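Local structure of Poly(A) ribonuclease pop2 (Schizosaccharomyces pombe, 2P51) at residues Leu156-Glu161 / Leu196-Pro201; Gly56-Pro61 / Met118-Ser123. The protein removes poly(A) tails from mRNA as the metal-dependent 3'-exoribonuclease subunit of the CCR4-NOT complex, cleaving poly(A) to 5'-AMP. All blocks are in the same frame, centred on the assembly; numbering follows the deposited sequence.

Contact 1: Leu156-Glu161 / Leu196-Pro201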
loop_
_atom_site.group_PDB
_atom_site.type_symbol
_atom_site.label_atom_id
_atom_site.label_comp_id
_atom_site.label_asym_id
_atom_site.label_seq_id
_atom_site.Cartn_x
_atom_site.Cartn_y
_atom_site.Cartn_z
ATOM N N LEU A 156 1.706 -10.283 9.902
ATOM C CA LEU A 156 2.206 -9.677 8.669
ATOM C C LEU A 156 3.285 -8.640 8.984
ATOM O O LEU A 156 4.133 -8.421 8.082
ATOM C CB LEU A 156 1.067 -9.015 7.907
ATOM C CG LEU A 156 0.233 -9.911 6.955
ATOM C CD1 LEU A 156 -0.582 -10.963 7.737
ATOM C CD2 LEU A 156 -0.645 -9.054 6.067
ATOM N N VAL A 157 3.214 -7.987 10.165
ATOM C CA VAL A 157 4.233 -6.961 10.471
ATOM C C VAL A 157 5.161 -7.442 11.584
ATOM O O VAL A 157 4.807 -8.425 12.251
ATOM C CB VAL A 157 3.600 -5.601 10.812
ATOM C CG1 VAL A 157 2.832 -5.057 9.609
ATOM C CG2 VAL A 157 2.699 -5.700 12.046
ATOM N N LEU A 158 6.297 -6.800 11.765
ATOM C CA LEU A 158 7.280 -7.158 12.798
ATOM C C LEU A 158 7.893 -8.538 12.550
ATOM O O LEU A 158 8.479 -9.189 13.419
ATOM C CB LEU A 158 6.689 -7.063 14.214
ATOM C CG LEU A 158 6.115 -5.689 14.624
ATOM C CD1 LEU A 158 5.087 -5.804 15.754
ATOM C CD2 LEU A 158 7.225 -4.730 15.064
ATOM N N GLN A 159 7.783 -9.061 11.333
ATOM C CA GLN A 159 8.262 -10.397 11.054
ATOM C C GLN A 159 9.157 -10.429 9.807
ATOM O O GLN A 159 8.710 -10.159 8.697
ATOM C CB GLN A 159 7.077 -11.353 10.841
ATOM C CG GLN A 159 6.182 -11.561 12.038
ATOM C CD GLN A 159 6.754 -12.437 13.140
ATOM O OE1 GLN A 159 6.143 -12.507 14.218
ATOM N NE2 GLN A 159 7.884 -13.091 12.868
ATOM N N GLU A 160 10.401 -10.843 10.030
ATOM C CA GLU A 160 11.366 -10.923 8.946
ATOM C C GLU A 160 10.967 -11.967 7.909
ATOM O O GLU A 160 11.434 -11.994 6.751
ATOM C CB GLU A 160 12.741 -11.200 9.586
ATOM C CG GLU A 160 13.326 -12.491 9.089
ATOM C CD GLU A 160 14.684 -12.533 8.440
ATOM O OE1 GLU A 160 15.189 -11.534 7.868
ATOM O OE2 GLU A 160 15.266 -13.633 8.507
ATOM N N GLU A 161 10.094 -12.886 8.295
ATOM C CA GLU A 161 9.615 -13.948 7.411
ATOM C C GLU A 161 8.682 -13.478 6.294
ATOM O O GLU A 161 8.408 -14.217 5.331
ATOM C CB GLU A 161 8.875 -15.015 8.232
ATOM C CG GLU A 161 9.692 -15.734 9.305
ATOM C CD GLU A 161 9.718 -14.957 10.623
ATOM O OE1 GLU A 161 10.253 -15.569 11.570
ATOM O OE2 GLU A 161 9.283 -13.798 10.786
ATOM N N LEU A 196 9.705 2.638 10.569
ATOM C CA LEU A 196 9.114 1.853 9.478
ATOM C C LEU A 196 9.822 0.519 9.318
ATOM O O LEU A 196 9.104 -0.467 9.127
ATOM C CB LEU A 196 9.203 2.546 8.125
ATOM C CG LEU A 196 8.271 2.027 7.040
ATOM C CD1 LEU A 196 6.787 2.286 7.388
ATOM C CD2 LEU A 196 8.612 2.684 5.727
ATOM N N CYS A 197 11.139 0.501 9.394
ATOM C CA CYS A 197 11.869 -0.766 9.168
ATOM C C CYS A 197 11.733 -1.736 10.325
ATOM O O CYS A 197 12.046 -2.919 10.258
ATOM C CB CYS A 197 13.347 -0.456 8.828
ATOM S SG CYS A 197 13.446 0.321 7.165
ATOM N N ILE A 198 11.185 -1.265 11.470
ATOM C CA ILE A 198 10.892 -2.291 12.518
ATOM C C ILE A 198 9.596 -3.022 12.215
ATOM O O ILE A 198 9.477 -4.243 12.375
ATOM C CB ILE A 198 10.868 -1.587 13.880
ATOM C CG1 ILE A 198 12.265 -1.104 14.320
ATOM C CG2 ILE A 198 10.201 -2.440 14.958
ATOM C CD1 ILE A 198 12.192 -0.148 15.495
ATOM N N TYR A 199 8.560 -2.275 11.780
ATOM C CA TYR A 199 7.301 -2.924 11.422
ATOM C C TYR A 199 7.364 -3.677 10.097
ATOM O O TYR A 199 6.669 -4.702 9.974
ATOM C CB TYR A 199 6.168 -1.866 11.326
ATOM C CG TYR A 199 5.727 -1.402 12.693
ATOM C CD1 TYR A 199 4.727 -2.075 13.422
ATOM C CD2 TYR A 199 6.319 -0.269 13.257
ATOM C CE1 TYR A 199 4.341 -1.608 14.686
ATOM C CE2 TYR A 199 5.942 0.194 14.515
ATOM C CZ TYR A 199 4.953 -0.497 15.227
ATOM O OH TYR A 199 4.581 -0.015 16.476
ATOM N N PHE A 200 8.150 -3.186 9.134
ATOM C CA PHE A 200 8.278 -3.795 7.815
ATOM C C PHE A 200 9.762 -4.105 7.573
ATOM O O PHE A 200 10.419 -3.425 6.777
ATOM C CB PHE A 200 7.774 -2.842 6.719
ATOM C CG PHE A 200 6.331 -2.386 7.015
ATOM C CD1 PHE A 200 5.258 -3.173 6.646
ATOM C CD2 PHE A 200 6.075 -1.167 7.638
ATOM C CE1 PHE A 200 3.947 -2.771 6.868
ATOM C CE2 PHE A 200 4.762 -0.758 7.885
ATOM C CZ PHE A 200 3.678 -1.565 7.489
ATOM N N PRO A 201 10.330 -5.077 8.278
ATOM C CA PRO A 201 11.763 -5.273 8.230
ATOM C C PRO A 201 12.298 -5.744 6.888
ATOM O O PRO A 201 13.511 -5.613 6.665
ATOM C CB PRO A 201 12.008 -6.344 9.301
ATOM C CG PRO A 201 10.677 -7.059 9.430
ATOM C CD PRO A 201 9.643 -5.968 9.262
#

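Contact 2: Gly56-Pro61 / Met118-Ser123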
loop_
_atom_site.group_PDB
_atom_site.type_symbol
_atom_site.label_atom_id
_atom_site.label_comp_id
_atom_site.label_asym_id
_atom_site.label_seq_id
_atom_site.Cartn_x
_atom_site.Cartn_y
_atom_site.Cartn_z
ATOM N N GLY A 56 -5.602 12.436 -1.778
ATOM C CA GLY A 56 -4.683 13.290 -2.504
ATOM C C GLY A 56 -3.782 14.124 -1.610
ATOM O O GLY A 56 -3.550 13.747 -0.457
ATOM N N VAL A 57 -3.249 15.186 -2.159
ATOM C CA VAL A 57 -2.437 16.192 -1.494
ATOM C C VAL A 57 -3.202 17.521 -1.526
ATOM O O VAL A 57 -3.623 17.965 -2.632
ATOM C CB VAL A 57 -1.092 16.339 -2.219
ATOM C CG1 VAL A 57 -0.240 17.505 -1.707
ATOM C CG2 VAL A 57 -0.362 14.999 -2.049
ATOM N N VAL A 58 -3.369 18.163 -0.381
ATOM C CA VAL A 58 -4.121 19.425 -0.388
ATOM C C VAL A 58 -3.172 20.597 -0.189
ATOM O O VAL A 58 -3.476 21.732 -0.513
ATOM C CB VAL A 58 -5.218 19.499 0.675
ATOM C CG1 VAL A 58 -6.224 18.373 0.432
ATOM C CG2 VAL A 58 -4.649 19.443 2.089
ATOM N N ALA A 59 -1.984 20.336 0.358
ATOM C CA ALA A 59 -1.077 21.456 0.487
ATOM C C ALA A 59 0.395 21.083 0.435
ATOM O O ALA A 59 0.806 19.952 0.671
ATOM C CB ALA A 59 -1.353 22.177 1.808
ATOM N N ARG A 60 1.172 22.131 0.138
ATOM C CA ARG A 60 2.610 22.060 0.157
ATOM C C ARG A 60 3.128 22.902 1.318
ATOM O O ARG A 60 2.691 24.057 1.437
ATOM C CB ARG A 60 3.148 22.614 -1.174
ATOM C CG ARG A 60 2.826 21.704 -2.362
ATOM C CD ARG A 60 3.939 20.678 -2.493
ATOM N NE ARG A 60 3.680 20.002 -3.774
ATOM C CZ ARG A 60 4.241 18.845 -4.059
ATOM N NH1 ARG A 60 5.062 18.261 -3.190
ATOM N NH2 ARG A 60 3.997 18.240 -5.213
ATOM N N PRO A 61 4.003 22.391 2.172
ATOM C CA PRO A 61 4.533 23.182 3.278
ATOM C C PRO A 61 5.445 24.290 2.774
ATOM O O PRO A 61 6.094 24.235 1.727
ATOM C CB PRO A 61 5.348 22.175 4.077
ATOM C CG PRO A 61 5.676 21.099 3.096
ATOM C CD PRO A 61 4.526 21.014 2.150
ATOM N N MET A 118 -11.526 16.408 5.387
ATOM C CA MET A 118 -10.735 17.194 4.448
ATOM C C MET A 118 -10.283 16.378 3.258
ATOM O O MET A 118 -10.036 15.166 3.411
ATOM C CB MET A 118 -9.496 17.728 5.175
ATOM C CG MET A 118 -9.840 18.565 6.386
ATOM S SD MET A 118 -8.398 19.245 7.225
ATOM C CE MET A 118 -7.801 17.765 8.069
ATOM N N TYR A 119 -10.100 16.977 2.090
ATOM C CA TYR A 119 -9.676 16.185 0.917
ATOM C C TYR A 119 -9.421 17.087 -0.263
ATOM O O TYR A 119 -9.974 18.211 -0.279
ATOM C CB TYR A 119 -10.739 15.194 0.477
ATOM C CG TYR A 119 -12.175 15.691 0.378
ATOM C CD1 TYR A 119 -12.665 16.382 -0.717
ATOM C CD2 TYR A 119 -13.068 15.442 1.423
ATOM C CE1 TYR A 119 -13.997 16.797 -0.751
ATOM C CE2 TYR A 119 -14.378 15.833 1.413
ATOM C CZ TYR A 119 -14.829 16.530 0.309
ATOM O OH TYR A 119 -16.126 16.955 0.222
ATOM N N ALA A 120 -8.664 16.620 -1.225
ATOM C CA ALA A 120 -8.612 17.345 -2.484
ATOM C C ALA A 120 -9.860 16.981 -3.272
ATOM O O ALA A 120 -10.033 15.784 -3.467
ATOM C CB ALA A 120 -7.389 16.960 -3.277
ATOM N N PRO A 121 -10.676 17.930 -3.699
ATOM C CA PRO A 121 -11.851 17.573 -4.511
ATOM C C PRO A 121 -11.487 16.750 -5.732
ATOM O O PRO A 121 -12.240 15.813 -6.064
ATOM C CB PRO A 121 -12.412 18.944 -4.939
ATOM C CG PRO A 121 -12.058 19.794 -3.771
ATOM C CD PRO A 121 -10.654 19.380 -3.411
ATOM N N GLU A 122 -10.368 17.080 -6.377
ATOM C CA GLU A 122 -9.995 16.288 -7.563
ATOM C C GLU A 122 -9.854 14.791 -7.243
ATOM O O GLU A 122 -10.218 13.902 -8.019
ATOM C CB GLU A 122 -8.684 16.829 -8.105
ATOM C CG GLU A 122 -8.757 18.219 -8.662
ATOM C CD GLU A 122 -8.643 19.378 -7.697
ATOM O OE1 GLU A 122 -8.626 19.129 -6.457
ATOM O OE2 GLU A 122 -8.571 20.538 -8.184
ATOM N N SER A 123 -9.271 14.501 -6.083
ATOM C CA SER A 123 -9.017 13.088 -5.732
ATOM C C SER A 123 -10.307 12.347 -5.474
ATOM O O SER A 123 -10.467 11.186 -5.829
ATOM C CB SER A 123 -8.131 13.028 -4.497
ATOM O OG SER A 123 -6.825 13.521 -4.786
#

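Contact 1: Leu156-Glu161 / Leu196-Pro201
L158 hooks back over the end of helix 189-199. Its CB leaves the backbone away from the helix, but with CG anti to the carbonyl carbon (chi1 -58°) the chain turns toward it again. L158 CG comes alongside CD1 of Y199 at 4.1 Å. Beyond it, the L158 CD2 methyl lies over one face of the Y199 ring, 3.8 Å from I198 CG2 and 3.5 Å from the carbonyl oxygen I198 O. On the neighbouring residue, V157 splits its two methyls between two rings: CG2 sits at the edge of the Y199 ring near its plane, whereas V157 CG1 packs against CE1 of F200 at 3.7 Å. The Y199 ring therefore has one branched residue over a face and another at its edge.

One backbone bond fixes this register. L158 N donates to Y199 O over 2.8 Å in a bond that is almost straight (172° at the hydrogen), though the donor is tilted from the carbonyl plane. Further along, P201 CG rests on the backbone of Q159, 3.7 Å from Q159 C. Outside the two segments, F200 meets the rings of F173 and W164, and Y199 reaches L177 and M180 of helix 170-181.

Y199 is the last residue of the helix and F200 has left helical phi/psi, so Y199 O lies where the helix no longer supplies its own donors; the loop amide of L158 provides one. The contact thus combines a single loop-to-helix backbone hydrogen bond with aliphatic-aromatic packing, joining the loop before strand 163-166 to the C-terminal end of helix 189-199.

Contact 2: Gly56-Pro61 / Met118-Ser123
The peptide group between Y119 and A120 is the flat surface that V58 meets: the V58 CG1 methyl stands almost squarely over one face, 3.5 Å from Y119 C and 3.4 Å from A120 N. The CB of Y119 leaves the backbone away from the 56-61 loop; P121 N lies at the edge of the Y119 ring, in its plane, and the Y119 side chain touches P55 and F112. The hydroxyl at the far end is bonded to L114 O, which ties down the tip of the ring.

V58 reaches the peptide because CG1 is anti to its own carbonyl carbon (chi1 -60°), beside the backbone N. The same V58 CG1 touches A120 CB at 4.1 Å, and that CB also approaches V57 O at 4.0 Å. A second, tighter point forms where S123 faces G56. With no side chain on the glycine, S123 OG comes to 3.1 Å from G56 CA; it is also 3.4 Å from G56 N, but the angle is too poor for a hydrogen bond. G56 has a positive phi (80°), and its bare CA faces the serine.

A120 occupies the N-cap position of helix 121-129, and its O receives a weak bond from S123 N. A120 is also hydrogen-bonded through its backbone to P55, the residue before G56 in the same loop, while the side chain of N79 in helix 69-82 takes the V58 N-H and donates to A59 O.

No hydrogen bond joins the two segments directly. The helix start and the loop that follows the metal-binding strand 47-53 meet by van der Waals fit, methyl on peptide and serine on glycine, while the A120-P55 backbone bonding and the N79 side chain hold the surroundings.

From the N terminus, the chain passes strand 47-53, which carries the metal ligands D51 and E53, and reaches 56-61 in the loop after it. Helix 69-82 and strands 87-93 and 105-109 follow before contact 2 closes this excursion, joining that loop to the N-terminal end of helix 121-129. Contact 1 opens only after helices 134-140 and 144-152; it spans strand 163-166 and helix 170-181, with the metal ligand D172, and ties the loop before that strand to the C-terminal end of helix 189-199. The closures are in series, neither nested nor crossed, on opposite sides of the chain's centre in the DEDD nuclease fold. The nearest atoms of contact 1 and contact 2 are about 17 Å apart.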